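Local coordinates for protein bifunctional endomannanase/endoglucanase (Caldanaerobius polysaccharolyticus, PDB 3W0K) that hydrolyses beta-linked polysaccharides, acting as both an endomannanase and an endoglucanase within glycoside hydrolase family 5, at residues Gln199-Ala202 / Leu203-Tyr206; Thr265-Asp268 / Val269-Trp273. One frame throughout, in Å; residues are numbered along the deposited sequence.

Contact 1 (Gln199-Ala202 / Leu203-Tyr206); sequences QPMA and LTHY
The carbonyl oxygen of Pro200 accepts two backbone bonds at the start of the short helix 201-204. Leu203 N reaches Pro200 O at 2.9 Å from above the carbonyl plane, whereas Thr204 N approaches in that plane and nearly straight, with an N-H...O angle of 169°. Proline is tolerated at the N-cap, since the N-H it lacks would not enter the helical bonding; the peptide bond before it is cis. Its CG also packs on Leu203 CB at 3.9 Å. The next i+4 bond runs from His205 N to Met201 O at 2.9 Å, just as the chain leaves helical geometry. The side chains of Met201 and His205 run side by side in the same direction. Bends at chi2 (-71°) and chi3 (-83°) fold the thioether over the imidazole, where Met201 CE sits 3.8 Å from the His205 ring centroid as a CH-pi contact and SD lies over the same face. A flexible, polarisable methionine can follow the flat ring closely. In the ring plane, His205 ND1 donates to Thr204 OG1 at 3.0 Å, which helps to set the ring's rotation; that hydroxyl is also hydrogen-bonded to Tyr198 O. The turn follows barrel strand 192-197, with Trp227 of strand 225-227 against Pro200, Met201 and Ala202, and helix 267-284 against Leu203 and Thr204.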
loop_
_atom_site.group_PDB
_atom_site.type_symbol
_atom_site.label_atom_id
_atom_site.label_comp_id
_atom_site.label_asym_id
_atom_site.label_seq_id
_atom_site.Cartn_x
_atom_site.Cartn_y
_atom_site.Cartn_z
ATOM N N GLN A 199 10.076 -7.590 3.092
ATOM C CA GLN A 199 10.846 -8.684 3.669
ATOM C C GLN A 199 12.234 -8.788 3.049
ATOM O O GLN A 199 12.387 -8.680 1.835
ATOM C CB GLN A 199 10.106 -10.012 3.508
ATOM C CG GLN A 199 8.767 -10.076 4.240
ATOM C CD GLN A 199 8.878 -9.834 5.745
ATOM O OE1 GLN A 199 9.963 -9.891 6.328
ATOM N NE2 GLN A 199 7.743 -9.564 6.376
ATOM N N PRO A 200 13.263 -9.011 3.883
ATOM C CA PRO A 200 13.177 -9.161 5.340
ATOM C C PRO A 200 13.033 -7.834 6.082
ATOM O O PRO A 200 13.742 -6.870 5.792
ATOM C CB PRO A 200 14.497 -9.849 5.683
ATOM C CG PRO A 200 15.441 -9.255 4.683
ATOM C CD PRO A 200 14.633 -9.295 3.407
ATOM N N MET A 201 12.121 -7.798 7.052
ATOM C CA MET A 201 11.888 -6.590 7.843
ATOM C C MET A 201 13.150 -6.122 8.565
ATOM O O MET A 201 13.318 -4.931 8.818
ATOM C CB MET A 201 10.767 -6.824 8.858
ATOM C CG MET A 201 9.379 -6.967 8.256
ATOM S SD MET A 201 8.730 -5.408 7.616
ATOM C CE MET A 201 8.074 -4.678 9.111
ATOM N N ALA A 202 14.032 -7.067 8.889
ATOM C CA ALA A 202 15.287 -6.761 9.572
ATOM C C ALA A 202 16.153 -5.817 8.746
ATOM O O ALA A 202 17.015 -5.120 9.283
ATOM C CB ALA A 202 16.049 -8.042 9.864
ATOM N N LEU A 203 15.918 -5.803 7.438
ATOM C CA LEU A 203 16.665 -4.944 6.530
ATOM C C LEU A 203 15.876 -3.682 6.184
ATOM O O LEU A 203 16.352 -2.569 6.396
ATOM C CB LEU A 203 17.025 -5.720 5.254
ATOM C CG LEU A 203 17.901 -5.065 4.177
ATOM C CD1 LEU A 203 18.586 -6.149 3.371
ATOM C CD2 LEU A 203 17.079 -4.164 3.263
ATOM N N THR A 204 14.649 -3.864 5.704
ATOM C CA THR A 204 13.805 -2.744 5.288
ATOM C C THR A 204 13.328 -1.814 6.394
ATOM O O THR A 204 13.139 -0.625 6.162
ATOM C CB THR A 204 12.570 -3.226 4.519
ATOM O OG1 THR A 204 11.696 -3.923 5.416
ATOM C CG2 THR A 204 12.976 -4.155 3.381
ATOM N N HIS A 205 13.095 -2.361 7.583
ATOM C CA HIS A 205 12.626 -1.556 8.705
ATOM C C HIS A 205 13.636 -1.462 9.844
ATOM O O HIS A 205 13.265 -1.280 11.005
ATOM C CB HIS A 205 11.276 -2.076 9.211
ATOM C CG HIS A 205 10.116 -1.688 8.346
ATOM N ND1 HIS A 205 9.980 -2.114 7.042
ATOM C CD2 HIS A 205 9.032 -0.917 8.604
ATOM C CE1 HIS A 205 8.862 -1.623 6.535
ATOM N NE2 HIS A 205 8.268 -0.894 7.462
ATOM N N TYR A 206 14.915 -1.577 9.501
ATOM C CA TYR A 206 15.991 -1.479 10.481
ATOM C C TYR A 206 15.926 -0.107 11.151
ATOM O O TYR A 206 15.914 0.927 10.479
ATOM C CB TYR A 206 17.345 -1.674 9.795
ATOM C CG TYR A 206 18.546 -1.426 10.683
ATOM C CD1 TYR A 206 18.801 -2.233 11.793
ATOM C CD2 TYR A 206 19.445 -0.401 10.394
ATOM C CE1 TYR A 206 19.928 -2.024 12.593
ATOM C CE2 TYR A 206 20.573 -0.183 11.183
ATOM C CZ TYR A 206 20.807 -0.999 12.278
ATOM O OH TYR A 206 21.926 -0.789 13.051
#

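Contact 2 (Thr265-Asp268 / Val269-Trp273); sequences TSND and VAIRW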
loop_
_atom_site.group_PDB
_atom_site.type_symbol
_atom_site.label_atom_id
_atom_site.label_comp_id
_atom_site.label_asym_id
_atom_site.label_seq_id
_atom_site.Cartn_x
_atom_site.Cartn_y
_atom_site.Cartn_z
ATOM N N THR A 265 19.372 1.942 6.929
ATOM C CA THR A 265 20.124 0.833 6.353
ATOM C C THR A 265 21.168 1.399 5.395
ATOM O O THR A 265 20.908 2.390 4.711
ATOM C CB THR A 265 19.170 -0.096 5.574
ATOM O OG1 THR A 265 18.197 -0.631 6.478
ATOM C CG2 THR A 265 19.927 -1.235 4.900
ATOM N N SER A 266 22.353 0.793 5.359
ATOM C CA SER A 266 23.406 1.263 4.462
ATOM C C SER A 266 22.877 1.174 3.033
ATOM O O SER A 266 22.229 0.189 2.667
ATOM C CB SER A 266 24.669 0.416 4.613
ATOM O OG SER A 266 25.758 1.031 3.948
ATOM N N ASN A 267 23.152 2.198 2.229
ATOM C CA ASN A 267 22.653 2.222 0.862
ATOM C C ASN A 267 23.088 1.067 -0.025
ATOM O O ASN A 267 22.301 0.589 -0.839
ATOM C CB ASN A 267 22.962 3.549 0.174
ATOM C CG ASN A 267 22.051 3.800 -1.003
ATOM O OD1 ASN A 267 20.826 3.806 -0.857
ATOM N ND2 ASN A 267 22.634 3.974 -2.184
ATOM N N ASP A 268 24.336 0.624 0.110
ATOM C CA ASP A 268 24.814 -0.488 -0.707
ATOM C C ASP A 268 24.006 -1.749 -0.397
ATOM O O ASP A 268 23.673 -2.519 -1.297
ATOM C CB ASP A 268 26.315 -0.731 -0.487
ATOM C CG ASP A 268 26.634 -1.250 0.904
ATOM O OD1 ASP A 268 27.336 -2.280 1.004
ATOM O OD2 ASP A 268 26.190 -0.634 1.894
ATOM N N VAL A 269 23.653 -1.919 0.875
ATOM C CA VAL A 269 22.865 -3.064 1.323
ATOM C C VAL A 269 21.431 -2.958 0.799
ATOM O O VAL A 269 20.861 -3.940 0.318
ATOM C CB VAL A 269 22.861 -3.155 2.870
ATOM C CG1 VAL A 269 21.933 -4.266 3.344
ATOM C CG2 VAL A 269 24.278 -3.403 3.378
ATOM N N ALA A 270 20.866 -1.756 0.870
ATOM C CA ALA A 270 19.505 -1.516 0.395
ATOM C C ALA A 270 19.402 -1.776 -1.104
ATOM O O ALA A 270 18.485 -2.459 -1.559
ATOM C CB ALA A 270 19.079 -0.091 0.715
ATOM N N ILE A 271 20.352 -1.235 -1.865
ATOM C CA ILE A 271 20.374 -1.417 -3.312
ATOM C C ILE A 271 20.481 -2.895 -3.681
ATOM O O ILE A 271 19.786 -3.355 -4.578
ATOM C CB ILE A 271 21.530 -0.610 -3.967
ATOM C CG1 ILE A 271 21.196 0.886 -3.955
ATOM C CG2 ILE A 271 21.795 -1.094 -5.394
ATOM C CD1 ILE A 271 20.046 1.276 -4.880
ATOM N N ARG A 272 21.323 -3.636 -2.961
ATOM C CA ARG A 272 21.497 -5.064 -3.224
ATOM C C ARG A 272 20.172 -5.807 -3.041
ATOM O O ARG A 272 19.827 -6.691 -3.827
ATOM C CB ARG A 272 22.564 -5.655 -2.294
ATOM C CG ARG A 272 22.844 -7.131 -2.529
ATOM C CD ARG A 272 23.360 -7.378 -3.934
ATOM N NE ARG A 272 23.478 -8.805 -4.224
ATOM C CZ ARG A 272 22.487 -9.567 -4.676
ATOM N NH1 ARG A 272 21.285 -9.041 -4.898
ATOM N NH2 ARG A 272 22.701 -10.853 -4.922
ATOM N N TRP A 273 19.430 -5.421 -2.009
ATOM C CA TRP A 273 18.137 -6.025 -1.723
ATOM C C TRP A 273 17.121 -5.610 -2.796
ATOM O O TRP A 273 16.356 -6.442 -3.288
ATOM C CB TRP A 273 17.674 -5.623 -0.319
ATOM C CG TRP A 273 16.244 -5.943 -0.038
ATOM C CD1 TRP A 273 15.725 -7.144 0.355
ATOM C CD2 TRP A 273 15.134 -5.049 -0.174
ATOM N NE1 TRP A 273 14.354 -7.054 0.462
ATOM C CE2 TRP A 273 13.968 -5.778 0.142
ATOM C CE3 TRP A 273 15.015 -3.702 -0.541
ATOM C CZ2 TRP A 273 12.693 -5.203 0.102
ATOM C CZ3 TRP A 273 13.751 -3.132 -0.581
ATOM C CH2 TRP A 273 12.606 -3.882 -0.262
#
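The first turn of helix 267-284, which links barrel strands 254-259 and 287-290 in a beta-alpha-beta unit, starts from Ser266 at the N-cap. Ser266 O takes the first i+4 bond from Ala270 N at 3.0 Å, and Asn267 O receives Ile271 N at 2.9 Å with an N-H...O angle of 169°. Arg272 N to Asp268 O continues the ladder. The Ser266 side chain makes no capping bond; its hydroxyl donates instead to Asp268 OD2 at 2.7 Å, nearly along the C-O axis. With chi1 at 68°, Asp268 CG stands between its own backbone N and carbonyl carbon, which folds the carboxylate back over the helix start and leaves OD2 3.0 Å from Val269 N. A carboxylate suits this first turn, since its negative charge would probably be favoured by the positive end of the helix dipole. In this (beta/alpha)8 barrel the helix lies outside the strands, and Val269 packs on Leu203 of helix 201-204. Val269 CG1 also meets the methyl CG2 of Thr265 at 4.0 Å, the two side chains crossing at about a right angle, while CG2 of the same valine lies 4.0 Å from Ser266 CB. Asn267 is buried but polar: its ND2 lies 3.8 Å from Ile271 CG1, while the amide OD1 is hydrogen-bonded to Arg304 NE. Further along, the guanidinium of Arg272 forms a salt bridge with Asp276.

How the contacts relate
Contacts 1 and 2 follow in series, their centres about 11 Å apart, and meet directly. Two probable hydrogen bonds join them: Leu203 O with Thr265 OG1 at 2.7 Å and Gln199 O with Trp273 NE1 at 2.9 Å. Each gives a backbone carbonyl, one within helix 201-204 and one just before it, a side-chain donor. The indole also packs on the Thr204 methyl, Thr204 CG2 lying 3.5 Å from Trp273 CZ2. Both contacts follow C-terminal ends of barrel strands (192-197 and 254-259), where (beta/alpha)8 glycoside hydrolases carry their active site. Consistent with a pocket there, the His205 side chain lies about 4 Å from a bound Tris molecule, probably from the crystallisation liquor.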